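Putative dioxygenase (1H-3-hydroxy-4-oxoquinaldine 2,4-dioxygenase) (Mycobacteroides abscessus subsp. abscessus, PDB 6RA3) cleaves the heterocyclic ring of the Pseudomonas quinolone signal PQS with dioxygen, giving N-octanoylanthranilate and carbon monoxide. Local coordinates at residues V24-Y38 and V87-G99. Residues are numbered along the deposited sequence; the frame is centred on the assembly and turned at random.
Sequences VFVTLSGWAHDLRAY and VDSFVPIAHAHGG
Tyr38 and His95 meet where strands 24-28 and 90-95 end. One face of the Tyr38 ring lies over Thr27 CB, Ser29 OG is at its edge, and CE1 touches Ile93 CG2 obliquely at 3.9 Å. Tyrosine suits this buried place because its hydroxyl donates to Leu28 O (OH to O 2.8 Å); His95 N reaches that oxygen from the opposite face of the carbonyl plane (3.0 Å), so two bonds grip it. The His33 ring has Ala37 CB over one face and Gly30 N at its edge, where NE2 accepts the in-plane N-H (2.8 Å). The His33 and His95 rings pack obliquely, planes at 59°, with NE2 of His33 3.8 Å from ND1 of His95. With CG turned anti to the backbone N (chi1 177°), the His95 ring lies beside Gly30 N, with Ala96 CB over one face; its NE2 bonds to His246 O, while buried ND1 lacks a partner. At the Trp31 edge, CD1 nears His97 CB, and a water links NE1 to His97 O.

Behind the rings the strands run parallel, Val91 and Ile93 donating to Val24 and Val26, whose own N-H groups point back to Ser89 and Val91. Branched and aromatic side chains fill both faces: Phe25 CD1 meets Ile93 CD1 (4.0 Å), and on the other face Val26 CG2 meets Phe90 CD2 (3.8 Å), beneath helices 71-84 and 99-109. Gly98 brings its CA within 3.7 Å of Ser29 O, where a CB would strike that oxygen; one on Gly30 would strike His95 ND1.

Beside its neighbour 24-28, strand 90-95 turns sharply at Ala96 into helix 99-109; the strained positive phi (34°) marks the nucleophile elbow of the alpha/beta-hydrolase fold, which carries His97, probably substrate-binding, with His95 next to His246, the likely proton donor/acceptor.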
loop_
_atom_site.group_PDB
_atom_site.type_symbol
_atom_site.label_atom_id
_atom_site.label_comp_id
_atom_site.label_asym_id
_atom_site.label_seq_id
_atom_site.Cartn_x
_atom_site.Cartn_y
_atom_site.Cartn_z
ATOM N N VAL A 24 -2.751 6.316 -24.379
ATOM C CA VAL A 24 -2.817 5.807 -23.017
ATOM C C VAL A 24 -4.243 5.972 -22.499
ATOM O O VAL A 24 -4.855 7.036 -22.664
ATOM C CB VAL A 24 -1.802 6.564 -22.142
ATOM C CG1 VAL A 24 -1.856 6.138 -20.653
ATOM C CG2 VAL A 24 -0.408 6.411 -22.726
ATOM N N PHE A 25 -4.785 4.930 -21.876
ATOM C CA PHE A 25 -6.004 5.108 -21.093
ATOM C C PHE A 25 -5.698 5.813 -19.764
ATOM O O PHE A 25 -4.818 5.386 -19.011
ATOM C CB PHE A 25 -6.665 3.773 -20.825
ATOM C CG PHE A 25 -7.305 3.159 -22.034
ATOM C CD1 PHE A 25 -8.149 3.905 -22.846
ATOM C CD2 PHE A 25 -7.064 1.832 -22.361
ATOM C CE1 PHE A 25 -8.752 3.339 -23.952
ATOM C CE2 PHE A 25 -7.662 1.260 -23.470
ATOM C CZ PHE A 25 -8.506 2.015 -24.267
ATOM N N VAL A 26 -6.433 6.891 -19.464
ATOM C CA VAL A 26 -6.298 7.608 -18.194
ATOM C C VAL A 26 -7.648 7.560 -17.499
ATOM O O VAL A 26 -8.639 8.120 -17.994
ATOM C CB VAL A 26 -5.806 9.050 -18.371
ATOM C CG1 VAL A 26 -5.720 9.749 -17.013
ATOM C CG2 VAL A 26 -4.463 9.086 -19.048
ATOM N N THR A 27 -7.708 6.827 -16.393
ATOM C CA THR A 27 -8.927 6.687 -15.639
ATOM C C THR A 27 -9.022 7.822 -14.629
ATOM O O THR A 27 -8.024 8.236 -14.023
ATOM C CB THR A 27 -9.027 5.339 -14.930
ATOM O OG1 THR A 27 -8.221 5.319 -13.742
ATOM C CG2 THR A 27 -8.622 4.212 -15.864
ATOM N N LEU A 28 -10.231 8.351 -14.504
ATOM C CA LEU A 28 -10.533 9.493 -13.650
ATOM C C LEU A 28 -11.819 9.133 -12.946
ATOM O O LEU A 28 -12.808 8.796 -13.607
ATOM C CB LEU A 28 -10.689 10.779 -14.454
ATOM C CG LEU A 28 -9.469 11.212 -15.256
ATOM C CD1 LEU A 28 -9.854 12.289 -16.252
ATOM C CD2 LEU A 28 -8.335 11.690 -14.364
ATOM N N SER A 29 -11.789 9.158 -11.615
ATOM C CA SER A 29 -12.914 8.716 -10.823
ATOM C C SER A 29 -13.825 9.916 -10.533
ATOM O O SER A 29 -13.541 11.050 -10.925
ATOM C CB SER A 29 -12.425 8.035 -9.541
ATOM O OG SER A 29 -11.613 6.899 -9.822
ATOM N N GLY A 30 -14.953 9.647 -9.892
ATOM C CA GLY A 30 -15.856 10.685 -9.435
ATOM C C GLY A 30 -15.383 11.280 -8.118
ATOM O O GLY A 30 -14.256 11.055 -7.673
ATOM N N TRP A 31 -16.264 12.056 -7.481
ATOM C CA TRP A 31 -15.905 12.699 -6.224
ATOM C C TRP A 31 -15.990 11.670 -5.119
ATOM O O TRP A 31 -16.891 10.845 -5.104
ATOM C CB TRP A 31 -16.820 13.890 -5.902
ATOM C CG TRP A 31 -16.492 15.083 -6.658
ATOM C CD1 TRP A 31 -16.974 15.408 -7.873
ATOM C CD2 TRP A 31 -15.570 16.136 -6.292
ATOM N NE1 TRP A 31 -16.427 16.583 -8.291
ATOM C CE2 TRP A 31 -15.567 17.053 -7.337
ATOM C CE3 TRP A 31 -14.770 16.387 -5.178
ATOM C CZ2 TRP A 31 -14.811 18.215 -7.309
ATOM C CZ3 TRP A 31 -13.999 17.520 -5.163
ATOM C CH2 TRP A 31 -14.030 18.429 -6.215
ATOM N N ALA A 32 -15.023 11.709 -4.198
ATOM C CA ALA A 32 -15.044 10.921 -2.971
ATOM C C ALA A 32 -14.707 9.460 -3.182
ATOM O O ALA A 32 -15.113 8.618 -2.388
ATOM C CB ALA A 32 -16.396 10.988 -2.241
ATOM N N HIS A 33 -13.976 9.117 -4.231
ATOM C CA HIS A 33 -13.478 7.760 -4.325
ATOM C C HIS A 33 -12.269 7.807 -5.233
ATOM O O HIS A 33 -11.939 8.849 -5.811
ATOM C CB HIS A 33 -14.568 6.753 -4.765
ATOM C CG HIS A 33 -15.112 6.967 -6.140
ATOM N ND1 HIS A 33 -15.955 6.058 -6.738
ATOM C CD2 HIS A 33 -14.960 7.977 -7.028
ATOM C CE1 HIS A 33 -16.285 6.488 -7.942
ATOM N NE2 HIS A 33 -15.705 7.656 -8.140
ATOM N N ASP A 34 -11.562 6.682 -5.288
ATOM C CA ASP A 34 -10.225 6.711 -5.865
ATOM C C ASP A 34 -10.082 5.704 -7.005
ATOM O O ASP A 34 -11.076 5.235 -7.564
ATOM C CB ASP A 34 -9.192 6.463 -4.760
ATOM C CG ASP A 34 -9.340 5.108 -4.099
ATOM O OD1 ASP A 34 -10.203 4.306 -4.528
ATOM O OD2 ASP A 34 -8.590 4.840 -3.128
ATOM N N LEU A 35 -8.847 5.341 -7.326
ATOM C CA LEU A 35 -8.598 4.549 -8.514
ATOM C C LEU A 35 -9.160 3.137 -8.397
ATOM O O LEU A 35 -9.340 2.473 -9.429
ATOM C CB LEU A 35 -7.100 4.609 -8.817
ATOM C CG LEU A 35 -6.090 4.344 -7.708
ATOM C CD1 LEU A 35 -6.350 2.970 -7.096
ATOM C CD2 LEU A 35 -4.665 4.465 -8.262
ATOM N N ARG A 36 -9.546 2.690 -7.196
ATOM C CA ARG A 36 -10.288 1.440 -7.047
ATOM C C ARG A 36 -11.632 1.446 -7.770
ATOM O O ARG A 36 -12.256 0.382 -7.895
ATOM C CB ARG A 36 -10.567 1.118 -5.576
ATOM C CG ARG A 36 -9.339 1.127 -4.639
ATOM C CD ARG A 36 -9.738 0.879 -3.163
ATOM N NE ARG A 36 -10.339 -0.453 -3.009
ATOM C CZ ARG A 36 -9.719 -1.537 -2.525
ATOM N NH1 ARG A 36 -8.452 -1.481 -2.115
ATOM N NH2 ARG A 36 -10.376 -2.696 -2.443
ATOM N N ALA A 37 -12.123 2.609 -8.197
ATOM C CA ALA A 37 -13.302 2.629 -9.056
ATOM C C ALA A 37 -13.053 1.865 -10.355
ATOM O O ALA A 37 -14.016 1.511 -11.050
ATOM C CB ALA A 37 -13.726 4.066 -9.382
ATOM N N TYR A 38 -11.786 1.607 -10.691
ATOM C CA TYR A 38 -11.406 0.992 -11.959
ATOM C C TYR A 38 -10.696 -0.341 -11.772
ATOM O O TYR A 38 -10.133 -0.865 -12.730
ATOM C CB TYR A 38 -10.544 1.952 -12.766
ATOM C CG TYR A 38 -11.352 3.132 -13.253
ATOM C CD1 TYR A 38 -12.054 3.064 -14.452
ATOM C CD2 TYR A 38 -11.449 4.294 -12.505
ATOM C CE1 TYR A 38 -12.799 4.130 -14.911
ATOM C CE2 TYR A 38 -12.198 5.383 -12.956
ATOM C CZ TYR A 38 -12.879 5.284 -14.162
ATOM O OH TYR A 38 -13.635 6.333 -14.631
ATOM N N VAL A 87 3.444 10.823 -20.853
ATOM C CA VAL A 87 2.308 10.338 -21.613
ATOM C C VAL A 87 2.063 11.363 -22.703
ATOM O O VAL A 87 1.899 12.552 -22.416
ATOM C CB VAL A 87 1.075 10.161 -20.726
ATOM C CG1 VAL A 87 -0.152 9.891 -21.580
ATOM C CG2 VAL A 87 1.312 9.022 -19.736
ATOM N N ASP A 88 2.094 10.920 -23.955
ATOM C CA ASP A 88 1.734 11.820 -25.043
ATOM C C ASP A 88 0.223 11.760 -25.257
ATOM O O ASP A 88 -0.542 12.350 -24.481
ATOM C CB ASP A 88 2.505 11.482 -26.324
ATOM C CG ASP A 88 2.356 12.576 -27.396
ATOM O OD1 ASP A 88 1.670 13.607 -27.131
ATOM O OD2 ASP A 88 2.937 12.418 -28.496
ATOM N N SER A 89 -0.233 11.044 -26.277
ATOM C CA SER A 89 -1.654 11.037 -26.571
ATOM C C SER A 89 -2.372 10.094 -25.619
ATOM O O SER A 89 -1.859 9.031 -25.256
ATOM C CB SER A 89 -1.918 10.643 -28.028
ATOM O OG SER A 89 -1.436 9.342 -28.324
ATOM N N PHE A 90 -3.570 10.492 -25.200
ATOM C CA PHE A 90 -4.265 9.719 -24.195
ATOM C C PHE A 90 -5.757 9.933 -24.305
ATOM O O PHE A 90 -6.239 10.929 -24.851
ATOM C CB PHE A 90 -3.758 10.051 -22.777
ATOM C CG PHE A 90 -3.953 11.497 -22.339
ATOM C CD1 PHE A 90 -2.975 12.452 -22.571
ATOM C CD2 PHE A 90 -5.077 11.866 -21.630
ATOM C CE1 PHE A 90 -3.134 13.779 -22.118
ATOM C CE2 PHE A 90 -5.242 13.177 -21.168
ATOM C CZ PHE A 90 -4.277 14.122 -21.410
ATOM N N VAL A 91 -6.469 8.972 -23.748
ATOM C CA VAL A 91 -7.916 8.897 -23.809
ATOM C C VAL A 91 -8.439 8.859 -22.381
ATOM O O VAL A 91 -8.451 7.806 -21.743
ATOM C CB VAL A 91 -8.375 7.657 -24.597
ATOM C CG1 VAL A 91 -9.847 7.414 -24.395
ATOM C CG2 VAL A 91 -8.042 7.824 -26.064
ATOM N N PRO A 92 -8.909 9.995 -21.849
ATOM C CA PRO A 92 -9.567 9.974 -20.538
ATOM C C PRO A 92 -10.795 9.079 -20.512
ATOM O O PRO A 92 -11.598 9.068 -21.441
ATOM C CB PRO A 92 -9.949 11.435 -20.313
ATOM C CG PRO A 92 -9.021 12.221 -21.143
ATOM C CD PRO A 92 -8.652 11.374 -22.321
ATOM N N ILE A 93 -10.913 8.309 -19.435
ATOM C CA ILE A 93 -12.123 7.601 -19.050
ATOM C C ILE A 93 -12.535 8.182 -17.697
ATOM O O ILE A 93 -11.757 8.108 -16.738
ATOM C CB ILE A 93 -11.907 6.083 -18.945
ATOM C CG1 ILE A 93 -11.268 5.513 -20.229
ATOM C CG2 ILE A 93 -13.233 5.357 -18.595
ATOM C CD1 ILE A 93 -11.136 3.956 -20.213
ATOM N N ALA A 94 -13.751 8.748 -17.606
ATOM C CA ALA A 94 -14.138 9.567 -16.447
ATOM C C ALA A 94 -15.517 9.199 -15.918
ATOM O O ALA A 94 -16.497 9.157 -16.676
ATOM C CB ALA A 94 -14.098 11.049 -16.814
ATOM N N HIS A 95 -15.608 8.983 -14.603
ATOM C CA HIS A 95 -16.855 8.572 -13.983
ATOM C C HIS A 95 -17.658 9.774 -13.504
ATOM O O HIS A 95 -17.123 10.666 -12.828
ATOM C CB HIS A 95 -16.626 7.647 -12.804
ATOM C CG HIS A 95 -17.893 7.270 -12.113
ATOM N ND1 HIS A 95 -18.308 7.870 -10.944
ATOM C CD2 HIS A 95 -18.859 6.383 -12.448
ATOM C CE1 HIS A 95 -19.456 7.342 -10.570
ATOM N NE2 HIS A 95 -19.811 6.437 -11.466
ATOM N N ALA A 96 -18.954 9.753 -13.821
ATOM C CA ALA A 96 -19.889 10.822 -13.488
ATOM C C ALA A 96 -19.197 12.175 -13.530
ATOM O O ALA A 96 -18.631 12.571 -14.552
ATOM C CB ALA A 96 -20.523 10.566 -12.122
ATOM N N HIS A 97 -19.204 12.892 -12.416
ATOM C CA HIS A 97 -18.824 14.286 -12.501
ATOM C C HIS A 97 -17.329 14.496 -12.671
ATOM O O HIS A 97 -16.924 15.622 -12.970
ATOM C CB HIS A 97 -19.435 15.009 -11.298
ATOM C CG HIS A 97 -20.930 14.926 -11.320
ATOM N ND1 HIS A 97 -21.698 15.720 -12.149
ATOM C CD2 HIS A 97 -21.786 14.055 -10.734
ATOM C CE1 HIS A 97 -22.972 15.388 -12.007
ATOM N NE2 HIS A 97 -23.051 14.378 -11.163
ATOM N N GLY A 98 -16.508 13.436 -12.618
ATOM C CA GLY A 98 -15.170 13.554 -13.180
ATOM C C GLY A 98 -15.183 13.908 -14.659
ATOM O O GLY A 98 -14.210 14.493 -15.165
ATOM N N GLY A 99 -16.291 13.598 -15.360
ATOM C CA GLY A 99 -16.441 14.019 -16.752
ATOM C C GLY A 99 -16.153 15.487 -16.968
ATOM O O GLY A 99 -15.615 15.881 -18.010
HETATM O O HOH W 1 -16.949 17.660 -10.880
#